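Local coordinates for Glyco_hydro_cc domain-containing protein (Pseudomonas viridiflava, PDB 6UAV) that probably hydrolyses internal beta-1,3-glucan linkages, as an endo-beta-1,3-glucanase of glycoside hydrolase family 128 (subgroup II) built on a TIM-barrel catalytic core, at residues A[81-84]-A[89-92]; A[121-124]-A[130-133]; A[134-139]-A[174-179]; A[138-143]-A[149-154]. All coordinates share one frame; numbering follows the deposited sequence. Where two conformers were deposited one is given.

Contact 1 (A[81-84]-A[89-92])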
loop_
_atom_site.group_PDB
_atom_site.type_symbol
_atom_site.label_atom_id
_atom_site.label_comp_id
_atom_site.label_asym_id
_atom_site.label_seq_id
_atom_site.Cartn_x
_atom_site.Cartn_y
_atom_site.Cartn_z
ATOM N N VAL A 81 1.469 8.157 -0.711
ATOM C CA VAL A 81 1.120 9.319 0.136
ATOM C C VAL A 81 -0.169 9.083 0.903
ATOM O O VAL A 81 -1.150 8.556 0.327
ATOM C CB VAL A 81 1.091 10.601 -0.717
ATOM C CG1 VAL A 81 2.426 10.941 -1.334
ATOM C CG2 VAL A 81 0.008 10.583 -1.787
ATOM N N ILE A 82 -0.156 9.553 2.141
ATOM C CA ILE A 82 -1.317 9.695 3.054
ATOM C C ILE A 82 -1.942 8.339 3.419
ATOM O O ILE A 82 -2.798 7.832 2.686
ATOM C CB ILE A 82 -2.360 10.710 2.541
ATOM C CG1 ILE A 82 -1.684 12.021 2.072
ATOM C CG2 ILE A 82 -3.332 10.917 3.710
ATOM C CD1 ILE A 82 -2.551 13.247 1.963
ATOM N N ASN A 83 -1.556 7.838 4.589
ATOM C CA ASN A 83 -2.019 6.482 5.046
ATOM C C ASN A 83 -3.366 6.560 5.757
ATOM O O ASN A 83 -3.374 6.864 6.943
ATOM C CB ASN A 83 -1.001 5.835 5.969
ATOM C CG ASN A 83 -1.316 4.361 6.117
ATOM O OD1 ASN A 83 -1.133 3.598 5.178
ATOM N ND2 ASN A 83 -1.789 3.965 7.288
ATOM N N GLU A 84 -4.469 6.266 5.072
ATOM C CA GLU A 84 -5.815 6.193 5.694
ATOM C C GLU A 84 -6.175 7.507 6.350
ATOM O O GLU A 84 -6.352 7.601 7.567
ATOM C CB GLU A 84 -5.841 5.009 6.664
ATOM C CG GLU A 84 -5.788 3.675 5.902
ATOM C CD GLU A 84 -6.131 2.474 6.771
ATOM O OE1 GLU A 84 -6.477 2.689 7.972
ATOM O OE2 GLU A 84 -6.041 1.372 6.267
ATOM N N ASP A 89 -7.156 6.853 13.867
ATOM C CA ASP A 89 -5.947 6.242 14.463
ATOM C C ASP A 89 -4.826 6.152 13.427
ATOM O O ASP A 89 -3.741 5.624 13.765
ATOM C CB ASP A 89 -6.258 4.855 15.044
ATOM C CG ASP A 89 -6.497 3.842 13.960
ATOM O OD1 ASP A 89 -7.449 4.023 13.176
ATOM O OD2 ASP A 89 -5.683 2.925 13.859
ATOM N N GLN A 90 -5.044 6.586 12.195
ATOM C CA GLN A 90 -4.000 6.557 11.151
ATOM C C GLN A 90 -3.674 8.021 10.764
ATOM O O GLN A 90 -3.534 8.857 11.677
ATOM C CB GLN A 90 -4.495 5.725 9.995
ATOM C CG GLN A 90 -4.754 4.266 10.369
ATOM C CD GLN A 90 -3.487 3.559 10.743
ATOM O OE1 GLN A 90 -2.414 3.878 10.274
ATOM N NE2 GLN A 90 -3.610 2.540 11.579
ATOM N N ALA A 91 -3.557 8.358 9.480
ATOM C CA ALA A 91 -3.154 9.704 9.061
ATOM C C ALA A 91 -4.100 10.751 9.658
ATOM O O ALA A 91 -3.619 11.889 9.967
ATOM C CB ALA A 91 -3.032 9.782 7.557
ATOM N N ASN A 92 -5.408 10.452 9.782
ATOM C CA ASN A 92 -6.336 11.345 10.490
ATOM C C ASN A 92 -6.249 12.735 9.858
ATOM O O ASN A 92 -6.018 13.733 10.576
ATOM C CB ASN A 92 -6.021 11.341 11.972
ATOM C CG ASN A 92 -7.102 11.992 12.786
ATOM O OD1 ASN A 92 -8.238 12.100 12.342
ATOM N ND2 ASN A 92 -6.722 12.490 13.953
#

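Contact 2 (A[121-124]-A[130-133])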
loop_
_atom_site.group_PDB
_atom_site.type_symbol
_atom_site.label_atom_id
_atom_site.label_comp_id
_atom_site.label_asym_id
_atom_site.label_seq_id
_atom_site.Cartn_x
_atom_site.Cartn_y
_atom_site.Cartn_z
ATOM N N MET A 121 -6.943 4.795 0.913
ATOM C CA MET A 121 -8.276 4.784 1.503
ATOM C C MET A 121 -8.614 3.419 2.109
ATOM O O MET A 121 -8.006 2.390 1.778
ATOM C CB MET A 121 -9.312 5.206 0.455
ATOM C CG MET A 121 -9.003 6.584 -0.187
ATOM S SD MET A 121 -8.731 7.950 1.019
ATOM C CE MET A 121 -10.352 8.029 1.771
ATOM N N ASN A 122 -9.573 3.493 3.026
ATOM C CA ASN A 122 -10.232 2.319 3.644
ATOM C C ASN A 122 -11.630 2.789 4.091
ATOM O O ASN A 122 -11.966 3.997 3.904
ATOM C CB ASN A 122 -9.323 1.766 4.762
ATOM C CG ASN A 122 -9.620 0.365 5.286
ATOM O OD1 ASN A 122 -10.710 -0.210 5.073
ATOM N ND2 ASN A 122 -8.618 -0.188 5.943
ATOM N N TRP A 123 -12.428 1.907 4.693
ATOM C CA TRP A 123 -13.659 2.329 5.381
ATOM C C TRP A 123 -13.247 2.926 6.689
ATOM O O TRP A 123 -12.433 2.289 7.350
ATOM C CB TRP A 123 -14.641 1.169 5.569
ATOM C CG TRP A 123 -16.013 1.710 5.800
ATOM C CD1 TRP A 123 -16.658 1.965 6.962
ATOM C CD2 TRP A 123 -16.845 2.192 4.748
ATOM N NE1 TRP A 123 -17.856 2.569 6.696
ATOM C CE2 TRP A 123 -17.995 2.721 5.339
ATOM C CE3 TRP A 123 -16.709 2.147 3.357
ATOM C CZ2 TRP A 123 -19.045 3.222 4.580
ATOM C CZ3 TRP A 123 -17.764 2.600 2.610
ATOM C CH2 TRP A 123 -18.867 3.191 3.213
ATOM N N GLY A 124 -13.769 4.113 7.021
ATOM C CA GLY A 124 -13.140 4.979 8.010
ATOM C C GLY A 124 -13.964 5.188 9.250
ATOM O O GLY A 124 -15.084 4.624 9.378
ATOM N N GLY A 130 -16.594 8.068 6.955
ATOM C CA GLY A 130 -16.423 6.593 6.914
ATOM C C GLY A 130 -16.284 6.122 5.469
ATOM O O GLY A 130 -15.469 5.205 5.163
ATOM N N ASP A 131 -17.089 6.682 4.587
ATOM C CA ASP A 131 -17.153 6.254 3.180
ATOM C C ASP A 131 -15.996 6.918 2.466
ATOM O O ASP A 131 -15.959 8.159 2.419
ATOM C CB ASP A 131 -18.456 6.685 2.522
ATOM C CG ASP A 131 -18.614 6.238 1.079
ATOM O OD1 ASP A 131 -17.667 5.767 0.467
ATOM O OD2 ASP A 131 -19.782 6.328 0.604
ATOM N N PRO A 132 -15.051 6.166 1.881
ATOM C CA PRO A 132 -13.914 6.798 1.212
ATOM C C PRO A 132 -14.330 7.670 0.034
ATOM O O PRO A 132 -13.578 8.589 -0.352
ATOM C CB PRO A 132 -13.072 5.621 0.736
ATOM C CG PRO A 132 -14.008 4.442 0.746
ATOM C CD PRO A 132 -14.946 4.693 1.904
ATOM N N VAL A 133 -15.507 7.418 -0.510
ATOM C CA VAL A 133 -16.065 8.227 -1.611
ATOM C C VAL A 133 -16.386 9.602 -1.064
ATOM O O VAL A 133 -16.138 10.608 -1.733
ATOM C CB VAL A 133 -17.265 7.550 -2.318
ATOM C CG1 VAL A 133 -17.960 8.508 -3.274
ATOM C CG2 VAL A 133 -16.791 6.358 -3.112
#

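Contact 3 (A[134-139]-A[174-179])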
loop_
_atom_site.group_PDB
_atom_site.type_symbol
_atom_site.label_atom_id
_atom_site.label_comp_id
_atom_site.label_asym_id
_atom_site.label_seq_id
_atom_site.Cartn_x
_atom_site.Cartn_y
_atom_site.Cartn_z
ATOM N N ALA A 134 -16.973 9.678 0.119
ATOM C CA ALA A 134 -17.303 10.997 0.692
ATOM C C ALA A 134 -15.996 11.724 0.957
ATOM O O ALA A 134 -15.913 12.931 0.664
ATOM C CB ALA A 134 -18.083 10.855 1.971
ATOM N N TRP A 135 -15.003 11.055 1.506
ATOM C CA TRP A 135 -13.716 11.729 1.813
ATOM C C TRP A 135 -13.075 12.209 0.507
ATOM O O TRP A 135 -12.674 13.393 0.429
ATOM C CB TRP A 135 -12.837 10.830 2.713
ATOM C CG TRP A 135 -11.610 11.531 3.237
ATOM C CD1 TRP A 135 -11.477 12.099 4.459
ATOM C CD2 TRP A 135 -10.452 11.895 2.486
ATOM N NE1 TRP A 135 -10.256 12.723 4.557
ATOM C CE2 TRP A 135 -9.598 12.625 3.342
ATOM C CE3 TRP A 135 -10.012 11.624 1.172
ATOM C CZ2 TRP A 135 -8.387 13.161 2.929
ATOM C CZ3 TRP A 135 -8.789 12.113 0.766
ATOM C CH2 TRP A 135 -7.991 12.870 1.637
ATOM N N LEU A 136 -12.973 11.360 -0.493
ATOM C CA LEU A 136 -12.305 11.738 -1.755
ATOM C C LEU A 136 -13.079 12.822 -2.482
ATOM O O LEU A 136 -12.419 13.724 -3.023
ATOM C CB LEU A 136 -12.115 10.526 -2.661
ATOM C CG LEU A 136 -11.012 9.525 -2.272
ATOM C CD1 LEU A 136 -11.188 8.247 -3.064
ATOM C CD2 LEU A 136 -9.638 10.118 -2.485
ATOM N N ASP A 137 -14.411 12.776 -2.527
ATOM C CA ASP A 137 -15.203 13.863 -3.131
ATOM C C ASP A 137 -14.809 15.191 -2.480
ATOM O O ASP A 137 -14.589 16.203 -3.207
ATOM C CB ASP A 137 -16.690 13.614 -3.019
ATOM C CG ASP A 137 -17.244 12.580 -3.976
ATOM O OD1 ASP A 137 -16.461 12.125 -4.898
ATOM O OD2 ASP A 137 -18.452 12.280 -3.823
ATOM N N ALA A 138 -14.778 15.202 -1.158
ATOM C CA ALA A 138 -14.518 16.438 -0.406
ATOM C C ALA A 138 -13.091 16.917 -0.664
ATOM O O ALA A 138 -12.887 18.146 -0.785
ATOM C CB ALA A 138 -14.758 16.199 1.045
ATOM N N PHE A 139 -12.127 15.985 -0.706
ATOM C CA PHE A 139 -10.707 16.331 -0.965
ATOM C C PHE A 139 -10.583 16.927 -2.362
ATOM O O PHE A 139 -9.958 18.013 -2.507
ATOM C CB PHE A 139 -9.873 15.044 -0.824
ATOM C CG PHE A 139 -8.505 15.110 -1.415
ATOM C CD1 PHE A 139 -7.556 15.990 -0.925
ATOM C CD2 PHE A 139 -8.199 14.337 -2.517
ATOM C CE1 PHE A 139 -6.309 16.063 -1.515
ATOM C CE2 PHE A 139 -6.947 14.402 -3.109
ATOM C CZ PHE A 139 -5.996 15.259 -2.587
ATOM N N SER A 174 -13.677 3.188 -8.852
ATOM C CA SER A 174 -13.290 3.448 -10.259
ATOM C C SER A 174 -13.934 4.753 -10.733
ATOM O O SER A 174 -13.400 5.327 -11.719
ATOM C CB SER A 174 -13.581 2.294 -11.173
ATOM O OG SER A 174 -14.949 1.968 -11.253
ATOM N N ARG A 175 -14.989 5.244 -10.028
ATOM C CA ARG A 175 -15.696 6.474 -10.460
ATOM C C ARG A 175 -14.698 7.615 -10.685
ATOM O O ARG A 175 -15.032 8.514 -11.454
ATOM C CB ARG A 175 -16.738 6.902 -9.433
ATOM C CG ARG A 175 -16.177 7.194 -8.060
ATOM C CD ARG A 175 -17.205 7.095 -6.966
ATOM N NE ARG A 175 -18.070 8.218 -7.163
ATOM C CZ ARG A 175 -19.380 8.234 -6.938
ATOM N NH1 ARG A 175 -20.008 7.155 -6.492
ATOM N NH2 ARG A 175 -20.053 9.354 -7.199
ATOM N N TYR A 176 -13.498 7.573 -10.069
ATOM C CA TYR A 176 -12.501 8.680 -10.188
ATOM C C TYR A 176 -11.705 8.518 -11.487
ATOM O O TYR A 176 -10.937 9.429 -11.817
ATOM C CB TYR A 176 -11.611 8.771 -8.939
ATOM C CG TYR A 176 -12.435 9.071 -7.715
ATOM C CD1 TYR A 176 -12.959 10.342 -7.506
ATOM C CD2 TYR A 176 -12.827 8.071 -6.871
ATOM C CE1 TYR A 176 -13.784 10.616 -6.436
ATOM C CE2 TYR A 176 -13.632 8.324 -5.775
ATOM C CZ TYR A 176 -14.126 9.597 -5.567
ATOM O OH TYR A 176 -14.972 9.845 -4.535
ATOM N N GLY A 177 -11.815 7.377 -12.159
ATOM C CA GLY A 177 -11.094 7.146 -13.435
ATOM C C GLY A 177 -9.600 6.931 -13.192
ATOM O O GLY A 177 -8.779 7.135 -14.129
ATOM N N LYS A 178 -9.221 6.536 -11.978
ATOM C CA LYS A 178 -7.822 6.323 -11.589
ATOM C C LYS A 178 -7.539 4.843 -11.336
ATOM O O LYS A 178 -8.362 4.115 -10.734
ATOM C CB LYS A 178 -7.557 7.039 -10.271
ATOM C CG LYS A 178 -7.711 8.547 -10.313
ATOM C CD LYS A 178 -6.919 9.249 -11.434
ATOM C CE LYS A 178 -7.108 10.748 -11.307
ATOM N NZ LYS A 178 -6.105 11.485 -12.094
ATOM N N PRO A 179 -6.364 4.361 -11.794
ATOM C CA PRO A 179 -5.886 3.035 -11.415
ATOM C C PRO A 179 -5.395 3.037 -9.961
ATOM O O PRO A 179 -5.361 4.067 -9.283
ATOM C CB PRO A 179 -4.773 2.765 -12.413
ATOM C CG PRO A 179 -4.215 4.133 -12.630
ATOM C CD PRO A 179 -5.429 5.041 -12.707
HETATM O O HOH W 1 -17.354 11.020 -7.136
#

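Contact 4 (A[138-143]-A[149-154]). With SO4 (sulfate ion), chain D.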
loop_
_atom_site.group_PDB
_atom_site.type_symbol
_atom_site.label_atom_id
_atom_site.label_comp_id
_atom_site.label_asym_id
_atom_site.label_seq_id
_atom_site.Cartn_x
_atom_site.Cartn_y
_atom_site.Cartn_z
ATOM N N ALA A 138 -14.778 15.202 -1.158
ATOM C CA ALA A 138 -14.518 16.438 -0.406
ATOM C C ALA A 138 -13.091 16.917 -0.664
ATOM O O ALA A 138 -12.887 18.146 -0.785
ATOM C CB ALA A 138 -14.758 16.199 1.045
ATOM N N PHE A 139 -12.127 15.985 -0.706
ATOM C CA PHE A 139 -10.707 16.331 -0.965
ATOM C C PHE A 139 -10.583 16.927 -2.362
ATOM O O PHE A 139 -9.958 18.013 -2.507
ATOM C CB PHE A 139 -9.873 15.044 -0.824
ATOM C CG PHE A 139 -8.505 15.110 -1.415
ATOM C CD1 PHE A 139 -7.556 15.990 -0.925
ATOM C CD2 PHE A 139 -8.199 14.337 -2.517
ATOM C CE1 PHE A 139 -6.309 16.063 -1.515
ATOM C CE2 PHE A 139 -6.947 14.402 -3.109
ATOM C CZ PHE A 139 -5.996 15.259 -2.587
ATOM N N TYR A 140 -11.210 16.319 -3.356
ATOM C CA TYR A 140 -11.216 16.878 -4.726
ATOM C C TYR A 140 -11.842 18.290 -4.725
ATOM O O TYR A 140 -11.282 19.233 -5.283
ATOM C CB TYR A 140 -12.010 15.975 -5.669
ATOM C CG TYR A 140 -11.208 14.981 -6.473
ATOM C CD1 TYR A 140 -10.821 13.772 -5.896
ATOM C CD2 TYR A 140 -10.903 15.201 -7.800
ATOM C CE1 TYR A 140 -10.169 12.799 -6.619
ATOM C CE2 TYR A 140 -10.235 14.238 -8.536
ATOM C CZ TYR A 140 -9.883 13.045 -7.938
ATOM O OH TYR A 140 -9.216 12.090 -8.629
ATOM N N ALA A 141 -12.950 18.486 -4.017
ATOM C CA ALA A 141 -13.647 19.790 -4.004
ATOM C C ALA A 141 -12.778 20.836 -3.276
ATOM O O ALA A 141 -12.793 21.990 -3.698
ATOM C CB ALA A 141 -14.995 19.599 -3.363
ATOM N N ALA A 142 -12.068 20.425 -2.211
ATOM C CA ALA A 142 -11.223 21.341 -1.414
ATOM C C ALA A 142 -10.041 21.765 -2.279
ATOM O O ALA A 142 -9.705 22.956 -2.365
ATOM C CB ALA A 142 -10.759 20.693 -0.157
ATOM N N TYR A 143 -9.377 20.802 -2.896
ATOM C CA TYR A 143 -8.208 21.112 -3.747
ATOM C C TYR A 143 -8.665 22.018 -4.894
ATOM O O TYR A 143 -8.052 23.077 -5.164
ATOM C CB TYR A 143 -7.528 19.843 -4.248
ATOM C CG TYR A 143 -6.278 20.223 -4.992
ATOM C CD1 TYR A 143 -6.339 20.629 -6.297
ATOM C CD2 TYR A 143 -5.027 20.243 -4.380
ATOM C CE1 TYR A 143 -5.208 21.000 -7.004
ATOM C CE2 TYR A 143 -3.889 20.646 -5.054
ATOM C CZ TYR A 143 -3.966 20.997 -6.386
ATOM O OH TYR A 143 -2.893 21.456 -7.097
ATOM N N GLY A 149 -10.182 25.517 -9.788
ATOM C CA GLY A 149 -10.981 24.403 -10.346
ATOM C C GLY A 149 -10.138 23.251 -10.859
ATOM O O GLY A 149 -10.717 22.252 -11.277
ATOM N N ARG A 150 -8.807 23.311 -10.720
ATOM C CA ARG A 150 -7.913 22.186 -11.131
ATOM C C ARG A 150 -8.070 21.008 -10.133
ATOM O O ARG A 150 -8.138 21.224 -8.904
ATOM C CB ARG A 150 -6.467 22.696 -11.229
ATOM C CG ARG A 150 -5.503 21.690 -11.840
ATOM C CD ARG A 150 -4.085 22.177 -11.957
ATOM N NE ARG A 150 -3.484 22.412 -10.644
ATOM C CZ ARG A 150 -3.138 23.598 -10.152
ATOM N NH1 ARG A 150 -3.382 24.710 -10.845
ATOM N NH2 ARG A 150 -2.583 23.702 -8.967
ATOM N N ASP A 151 -8.158 19.782 -10.629
ATOM C CA ASP A 151 -8.161 18.571 -9.786
ATOM C C ASP A 151 -6.769 18.336 -9.202
ATOM O O ASP A 151 -5.799 18.650 -9.858
ATOM C CB ASP A 151 -8.607 17.331 -10.580
ATOM C CG ASP A 151 -10.120 17.224 -10.793
ATOM O OD1 ASP A 151 -10.892 17.896 -10.092
ATOM O OD2 ASP A 151 -10.478 16.398 -11.603
ATOM N N PRO A 152 -6.669 17.735 -8.006
ATOM C CA PRO A 152 -5.371 17.342 -7.438
ATOM C C PRO A 152 -4.712 16.318 -8.355
ATOM O O PRO A 152 -5.418 15.508 -9.009
ATOM C CB PRO A 152 -5.721 16.736 -6.085
ATOM C CG PRO A 152 -7.148 16.256 -6.253
ATOM C CD PRO A 152 -7.786 17.267 -7.166
ATOM N N GLN A 153 -3.376 16.370 -8.441
ATOM C CA GLN A 153 -2.646 15.334 -9.209
ATOM C C GLN A 153 -2.771 14.009 -8.462
ATOM O O GLN A 153 -2.319 13.927 -7.322
ATOM C CB GLN A 153 -1.173 15.704 -9.257
ATOM C CG GLN A 153 -0.335 14.697 -10.068
ATOM C CD GLN A 153 1.149 14.981 -9.908
ATOM O OE1 GLN A 153 1.523 16.140 -9.719
ATOM N NE2 GLN A 153 1.992 13.950 -9.965
ATOM N N ILE A 154 -3.399 13.037 -9.081
ATOM C CA ILE A 154 -3.494 11.667 -8.525
ATOM C C ILE A 154 -3.103 10.761 -9.667
ATOM O O ILE A 154 -3.834 10.693 -10.656
ATOM C CB ILE A 154 -4.878 11.341 -7.946
ATOM C CG1 ILE A 154 -5.249 12.219 -6.736
ATOM C CG2 ILE A 154 -4.877 9.847 -7.532
ATOM C CD1 ILE A 154 -6.643 11.922 -6.228
HETATM S S SO4 D . -2.261 27.504 -8.440
HETATM O O1 SO4 D . -2.893 27.210 -9.681
HETATM O O2 SO4 D . -1.592 28.772 -8.530
HETATM O O3 SO4 D . -3.257 27.613 -7.432
HETATM O O4 SO4 D . -1.291 26.476 -8.113
HETATM O O HOH W 2 -7.050 13.732 -10.248
HETATM O O HOH W 3 -3.167 19.632 -9.698
#

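Contact 1 (A[81-84]-A[89-92])
The loop that leaves the fourth barrel strand, 78-81, folds back on itself so that N83 and E84 lie against Q90 and A91. Its closure rests on one backbone bond: A91 N donates to N83 O over 2.9 Å, with the nitrogen almost in line with the carbonyl. The A91 methyl packs on I82, with A91 CB 4.0 Å from I82 CG2. N83 and E84, an Asn-Glu pair, follow the strand. In clan GH-A TIM-barrel glycosidases the acid/base glutamate occupies this place after an asparagine, so that role for E84 is a reasonable inference. Q90 runs alongside E84 in the same direction, with Q90 CG 3.3 Å from E84 OE1. Nearer the backbone, Q90 CB lies 3.7 Å from E84 CB. A bend at chi2 (-66°) then carries the Q90 amide away from the carboxylate and towards N83. The resulting bond from N83 ND2 to Q90 OE1 is weak, at 3.1 Å with only 120° at the hydrogen, and the two amide planes stand 75° apart. Q90 NE2 in turn gives a weak bond to D89 OD2. The other oxygen of E84, OE2, is held by H160 and N122.

Contact 2 (A[121-124]-A[130-133])
Polar bonds, contacts over the face of an indole, and apolar packing join W123 and its neighbours to G130-P132. Among the polar ones, G124 N donates to G130 O at 2.7 Å, arriving in the carbonyl plane on a lone pair. The same oxygen lies 3.4 Å from W123 CA in a CA-H...O contact. Within each segment a side chain braces the backbone: N122 OD1 accepts from W123 N, and D131 OD1 accepts from V133 N at 2.9 Å, met from above the carboxylate plane.

The indole supplies the face contacts. With CG of W123 anti to the backbone N (chi1 -160°), the ring reaches across G130 and D131. G130 O sits over the ring centre, while D131 CA lies above the six-membered ring in a CH-pi contact, 3.7 Å from its centroid and 19° off the normal. The D131 carboxylate is turned only 24° from the ring plane.

P132 carries the apolar part. Its CD is 3.4 Å from W123 CE3, and its CB meets CE of M121 at 3.8 Å, the methionine chain being bent at both chi2 and chi3.

D131 is thus the N-cap of helix 132-146, and the whole is a beta-to-alpha loop after the fifth strand, on the end of the TIM barrel where such enzymes place their active site.

Contact 3 (A[134-139]-A[174-179])
Y176 lays its phenol against helix residues L136 and D137, and nearly all the close packing of this contact passes through that ring. CB of L136 rests 3.5 Å from Y176 OH, and its CD1 branch reaches Y176 CE2 at 3.7 Å, the two side chains crossing at a slant. L157 of strand 156-161 lies against L136 and Y176 alike, on the barrel side. The hydroxyl itself is spent on D137: Y176 OH donates to D137 OD1 over 2.7 Å. That oxygen lies near the ring plane at its edge, yet is met from well above the carboxylate plane, and the carboxylate and ring planes stand 65° apart.

In the (beta/alpha)8 fold this joins helix 132-146 to the turn after the next helix, 166-173, just before strand 180-185, so that two successive beta-alpha units meet. Y176 CG, anti to its own carbonyl carbon (chi1 -62°), sets the ring toward the helix.

On the solvent side the packing gives way to water. R175 covers part of one ring face with its CG, 3.5 Å above the plane of Y176, but its guanidinium reaches D137 only through water. A water donates to D137 OD1 and accepts from R175 NE at 2.9 Å, giving OD1 a second donor beside the phenol. R175 NH2 and D137 OD2 remain 4.7 Å apart, too far for a direct salt bridge.

Contact 4 (A[138-143]-A[149-154])
Y143 leaves the helix with CG anti to the backbone N (chi1 -175°), and R150 starts equally extended before bending at chi3 (65°), which brings the edge of its guanidinium to the Y143 hydroxyl. R150 NH2 then donates to Y143 OH at 2.9 Å, slightly tilted from the guanidinium plane. The hydroxyl's strongest partner is E106 of helix 95-112, and a water bridging R150 NE and D151 O donates to it as well. Further out, R150 grips a sulfate with two bonds, the shorter from NH1 to O1 at 2.8 Å; the ion, probably from the crystallisation liquor, is shared with H147.

Next to this polar end, the segment 149-154 returns along helix 132-146 toward strand 156-161, an alpha-to-beta connection of the barrel. P152 fits between three rings of that helix. Its CA lies over one face of Y143, 3.7 Å from the centroid, and its CG is centred over Y140 at 4.2 Å from that ring's centroid. F139 CE2 touches the same P152 CG at 3.7 Å.

Around Y140, the D151 carboxylate stands at the ring edge almost perpendicular to it (83°), while I154 CD1 comes within 3.5 Å of Y140 OH and meets the edge of F139 in its plane. R150 O, buried with no hydrogen-bond partner in the model, faces the edge of Y143, 3.2 Å from CD1.

In the fold
The four contacts follow the closed eight-stranded parallel barrel in chain order: contact 1 after strand 78-81, contact 2 after strand 115-121, then contacts 3 and 4, which start from the same part of helix 132-146 and share A138 and F139. That helix also begins in contact 2, so three of the four meet on it. Contacts 1 and 2, with centres about 11 Å apart, touch through E84 OE2 and N122 ND2, a probable hydrogen bond linking the two loops at the presumed active-site end. Contacts 3 and 4, centres about 9 Å apart, are linked by a probable hydrogen bond from K178 NZ to I154 O, between loops that lead into strands 180-185 and 156-161.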